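PDB 3EC9: SnoaL-like domain-containing protein from Burkholderia thailandensis E264, which is of unknown function but has an NTF2-like, SnoaL-type fold, whose relatives commonly bind or turn over small molecules in a pocket of the curved sheet. Local coordinates for residues C109-V114 with Q127-L132; D36-I41 with A119-H124. All coordinates share one frame; numbering follows the deposited sequence. Where two conformers were deposited one is given.

Contact 1 of 2, residues C109-V114 with Q127-L132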
# COMPACT_ATOMS: atom_id res chain seq x y z
N CYS B 109 -7.56 0.18 9.83
CA CYS B 109 -7.03 0.93 8.67
C CYS B 109 -6.88 0.06 7.42
O CYS B 109 -7.06 -1.17 7.47
CB CYS B 109 -5.68 1.57 9.05
SG CYS B 109 -4.29 0.36 9.17
N ARG B 110 -6.54 0.69 6.31
CA ARG B 110 -6.34 -0.01 5.06
C ARG B 110 -4.94 -0.55 4.91
O ARG B 110 -3.97 -0.07 5.54
CB ARG B 110 -6.68 0.92 3.89
CG ARG B 110 -8.17 1.37 3.85
CD ARG B 110 -9.02 0.28 3.35
NE ARG B 110 -8.97 0.19 1.89
CZ ARG B 110 -9.45 -0.84 1.19
NH1 ARG B 110 -9.91 -1.92 1.81
NH2 ARG B 110 -9.48 -0.79 -0.13
N VAL B 111 -4.81 -1.55 4.05
CA VAL B 111 -3.53 -2.16 3.77
C VAL B 111 -3.56 -2.76 2.36
O VAL B 111 -4.58 -3.31 1.93
CB VAL B 111 -3.09 -3.23 4.81
CG1 VAL B 111 -4.15 -4.30 5.02
CG2 VAL B 111 -1.72 -3.83 4.41
N ALA B 112 -2.44 -2.64 1.66
CA ALA B 112 -2.17 -3.42 0.46
C ALA B 112 -0.89 -4.25 0.68
O ALA B 112 0.08 -3.78 1.35
CB ALA B 112 -2.02 -2.53 -0.78
N HIS B 113 -0.89 -5.48 0.15
CA HIS B 113 0.24 -6.39 0.16
C HIS B 113 0.61 -6.76 -1.26
O HIS B 113 -0.24 -7.20 -2.04
CB HIS B 113 -0.08 -7.69 0.85
CG HIS B 113 -0.59 -7.54 2.24
ND1 HIS B 113 -1.64 -8.29 2.73
CD2 HIS B 113 -0.15 -6.78 3.26
CE1 HIS B 113 -1.85 -7.97 3.99
NE2 HIS B 113 -0.94 -7.08 4.35
N VAL B 114 1.88 -6.56 -1.60
CA VAL B 114 2.40 -6.95 -2.91
C VAL B 114 3.26 -8.22 -2.77
O VAL B 114 4.18 -8.27 -1.95
CB VAL B 114 3.25 -5.82 -3.57
CG1 VAL B 114 3.85 -6.31 -4.91
CG2 VAL B 114 2.40 -4.54 -3.74
N GLN B 127 4.46 -4.96 2.60
CA GLN B 127 3.28 -4.42 3.24
C GLN B 127 3.24 -2.87 3.03
O GLN B 127 4.25 -2.19 3.19
CB GLN B 127 3.37 -4.70 4.75
CG GLN B 127 2.31 -4.08 5.61
CD GLN B 127 2.79 -4.07 7.08
OE1 GLN B 127 3.85 -3.48 7.41
NE2 GLN B 127 2.04 -4.72 7.94
N PHE B 128 2.05 -2.35 2.72
CA PHE B 128 1.81 -0.92 2.60
C PHE B 128 0.55 -0.57 3.41
O PHE B 128 -0.55 -0.86 2.98
CB PHE B 128 1.59 -0.48 1.15
CG PHE B 128 2.70 -0.88 0.19
CD1 PHE B 128 2.77 -2.17 -0.26
CD2 PHE B 128 3.66 0.03 -0.21
CE1 PHE B 128 3.79 -2.55 -1.13
CE2 PHE B 128 4.68 -0.33 -1.08
CZ PHE B 128 4.76 -1.64 -1.54
N THR B 129 0.70 -0.02 4.62
CA THR B 129 -0.43 0.23 5.50
C THR B 129 -0.36 1.59 6.18
O THR B 129 0.65 2.31 6.08
CB THR B 129 -0.58 -0.91 6.52
OG1 THR B 129 -1.88 -0.87 7.16
CG2 THR B 129 0.54 -0.87 7.57
N ASP B 130 -1.44 1.93 6.89
CA ASP B 130 -1.59 3.25 7.50
C ASP B 130 -0.89 3.27 8.81
O ASP B 130 -1.46 3.13 9.90
CB ASP B 130 -3.08 3.58 7.58
CG ASP B 130 -3.36 5.09 7.63
OD1 ASP B 130 -2.50 5.86 8.11
OD2 ASP B 130 -4.48 5.50 7.21
N THR B 131 0.42 3.40 8.71
CA THR B 131 1.25 3.32 9.90
C THR B 131 0.95 4.37 10.97
O THR B 131 1.15 4.13 12.17
CB THR B 131 2.73 3.34 9.46
OG1 THR B 131 2.93 4.46 8.63
CG2 THR B 131 3.10 2.05 8.69
N LEU B 132 0.46 5.54 10.56
CA LEU B 132 0.06 6.56 11.54
C LEU B 132 -1.12 6.05 12.39
O LEU B 132 -1.11 6.19 13.60
CB LEU B 132 -0.29 7.89 10.88
CG LEU B 132 -0.72 8.99 11.82
CD1 LEU B 132 0.46 9.37 12.75
CD2 LEU B 132 -1.25 10.23 11.07
O HOH W 1 -6.32 3.67 6.29

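Contact 2 of 2, residues D36-I41 with A119-H124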
# COMPACT_ATOMS: atom_id res chain seq x y z
N ASP B 36 4.46 -22.39 1.36
CA ASP B 36 4.95 -22.05 0.03
C ASP B 36 6.01 -20.94 0.06
O ASP B 36 6.38 -20.40 -0.99
CB ASP B 36 3.81 -21.67 -0.92
CG ASP B 36 2.83 -22.80 -1.10
OD1 ASP B 36 3.28 -23.95 -1.42
OD2 ASP B 36 1.62 -22.55 -0.92
N ILE B 37 6.51 -20.61 1.25
CA ILE B 37 7.54 -19.59 1.39
C ILE B 37 8.87 -20.13 0.87
O ILE B 37 9.35 -21.19 1.31
CB ILE B 37 7.65 -19.14 2.86
CG1 ILE B 37 6.36 -18.45 3.30
CG2 ILE B 37 8.80 -18.16 3.11
CD1 ILE B 37 6.05 -17.03 2.70
N ALA B 38 9.48 -19.38 -0.04
CA ALA B 38 10.78 -19.80 -0.62
C ALA B 38 11.90 -19.64 0.39
O ALA B 38 11.88 -18.78 1.29
CB ALA B 38 11.10 -18.99 -1.84
N PRO B 39 12.92 -20.50 0.28
CA PRO B 39 14.16 -20.30 1.02
C PRO B 39 14.70 -18.88 0.84
O PRO B 39 15.25 -18.30 1.77
CB PRO B 39 15.11 -21.27 0.33
CG PRO B 39 14.23 -22.40 -0.10
CD PRO B 39 12.93 -21.74 -0.53
N ALA B 40 14.55 -18.35 -0.36
CA ALA B 40 15.09 -17.04 -0.72
C ALA B 40 14.10 -15.90 -0.40
O ALA B 40 14.28 -14.79 -0.87
CB ALA B 40 15.43 -17.05 -2.21
N ILE B 41 13.09 -16.16 0.42
CA ILE B 41 12.07 -15.15 0.75
C ILE B 41 12.66 -13.79 1.20
O ILE B 41 13.58 -13.77 2.00
CB ILE B 41 11.12 -15.66 1.89
CG1 ILE B 41 9.94 -14.72 2.15
CG2 ILE B 41 11.91 -15.89 3.18
CD1 ILE B 41 9.07 -14.50 0.94
N ALA B 119 8.37 -20.04 -9.51
CA ALA B 119 8.48 -21.50 -9.50
C ALA B 119 7.69 -22.10 -8.34
O ALA B 119 8.17 -22.96 -7.62
CB ALA B 119 9.95 -21.91 -9.39
N GLY B 120 6.47 -21.60 -8.15
CA GLY B 120 5.56 -22.13 -7.16
C GLY B 120 5.79 -21.73 -5.72
O GLY B 120 5.12 -22.25 -4.81
N LYS B 121 6.75 -20.84 -5.49
CA LYS B 121 7.07 -20.40 -4.14
C LYS B 121 6.96 -18.88 -4.03
O LYS B 121 7.35 -18.10 -4.94
CB LYS B 121 8.49 -20.78 -3.77
CG LYS B 121 8.79 -22.30 -3.75
CD LYS B 121 8.18 -22.97 -2.54
CE LYS B 121 8.79 -24.35 -2.25
NZ LYS B 121 8.02 -25.05 -1.16
N ILE B 122 6.47 -18.46 -2.89
CA ILE B 122 6.43 -17.03 -2.58
C ILE B 122 7.85 -16.56 -2.28
O ILE B 122 8.49 -17.02 -1.34
CB ILE B 122 5.52 -16.77 -1.36
CG1 ILE B 122 4.05 -17.13 -1.67
CG2 ILE B 122 5.60 -15.31 -0.90
CD1 ILE B 122 3.16 -17.17 -0.39
N VAL B 123 8.34 -15.63 -3.11
CA VAL B 123 9.70 -15.07 -2.92
C VAL B 123 9.77 -13.61 -2.41
O VAL B 123 10.80 -13.16 -1.98
CB VAL B 123 10.50 -15.13 -4.22
CG1 VAL B 123 10.81 -16.59 -4.58
CG2 VAL B 123 9.86 -14.38 -5.36
N HIS B 124 8.70 -12.86 -2.55
CA HIS B 124 8.67 -11.49 -2.01
C HIS B 124 7.26 -11.15 -1.47
O HIS B 124 6.23 -11.51 -2.06
CB HIS B 124 9.12 -10.42 -3.04
CG HIS B 124 9.86 -9.26 -2.44
ND1 HIS B 124 9.24 -8.17 -1.87
CD2 HIS B 124 11.20 -9.02 -2.34
CE1 HIS B 124 10.15 -7.32 -1.43
NE2 HIS B 124 11.35 -7.82 -1.70
O HOH W 2 5.48 -24.94 -2.47
O HOH W 3 8.72 -23.78 1.04
O HOH W 4 13.37 -12.53 -3.08

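Contact 1 of 2, residues C109-V114 with Q127-L132
A112 and F128 form an antiparallel hydrogen-bonded pair between strands 106-118 and 121-129: A112 N gives its hydrogen to F128 O at 2.9 Å, and F128 N reaches A112 O at 2.8 Å. Where the second strand ends, a side chain takes over. T129 OG1, set anti to its own backbone nitrogen (chi1 -164°), donates to R110 O at 2.8 Å, tilted 30° from the carbonyl plane; D130 N adds a weak bond to the same oxygen. A water accepts from R110 N and donates to D130 OD2; in the second subunit, G48 N also bonds OD2 and T131 OG1 bonds OD1.

Packing contacts lie on both faces. The F128 ring turns its edge to A112 O, in plane, and makes an apolar contact through CE1 with V114 CG2 at 3.6 Å. V111 crosses T129 on the other face. C109 CB meets D130 CB at 3.6 Å.

Beside V111 and T129 stand H113 and Q127, whose polar ends are held by Y22 and Y96, and by M46 N and Y96. Acetate near Q127 and glycerol near H113 probably come from the crystallisation liquor, but such molecules often mark pockets; these fixed, buried polar groups are consistent with an NTF2-like ligand pocket.

Contact 2 of 2, residues D36-I41 with A119-H124
Both backbone polar groups of I122, its N-H and its C=O, are bonded by the chain at 36-38, as a parallel bridge with I37 requires: I122 N donates to D36 O at 2.7 Å, and A38 N donates to I122 O at 2.9 Å. The side chains of the bridged pair share a face, I37 CD1 meeting I122 CG2 at 4.0 Å. I41 CD1 comes to the same methyl and also lies 3.4 Å from I122 O; with CG1 anti to the backbone nitrogen (chi1 -173°), the long branch carries it there. Branched isoleucines suit this buried patch, while A38 is small enough for its CB to rest 3.7 Å from V123 CG1.

G120 has a positive phi (79°), easily adopted by glycine. The long, flexible K121 bends at chi2 (-74°), laying CD 3.5 Å from D36 O while NZ still reaches water: one water links NZ to D36 OD1, another to I37 O. The charged atoms are not in contact, and any attraction is probably relayed and weakened by water. A third water spans A40 O and V123 O.

The type I turn from A38 to I41, closed by I41 N to A38 O, swings the chain round a corner and brings I41 back over V123. V123 and H124 both face R116 in a classic beta bulge. Beyond these, I122 packs on W115 and V117 of strand 106-118, I37 lies against W43 of strand 41-45, and I17 of helix 14-26 touches both D36 and I122.

In the fold
From the N terminus, the chain passes helices 14-26 and 30-34 before laying down 36-41, the first half of contact 2. Strands 41-45 and 53-55, helix 58-72 and the long strands 73-86 and 89-100 follow, then strand 106-118 supplies 109-114. After a tight turn at 119-120 the chain enters strand 121-129, whose start meets 36-41, closing a loop with 77 residues between the segments; the strand runs on, and 127-132 closes the short hairpin of contact 1. The segments alternate, so the two closures cross. Both use strand 121-129, one near each end, with centres about 21 Å apart. Contact 2 ties its start to the N-terminal part, and contact 1 ties its end, with helix 131-137, to strand 106-118 beside the second subunit.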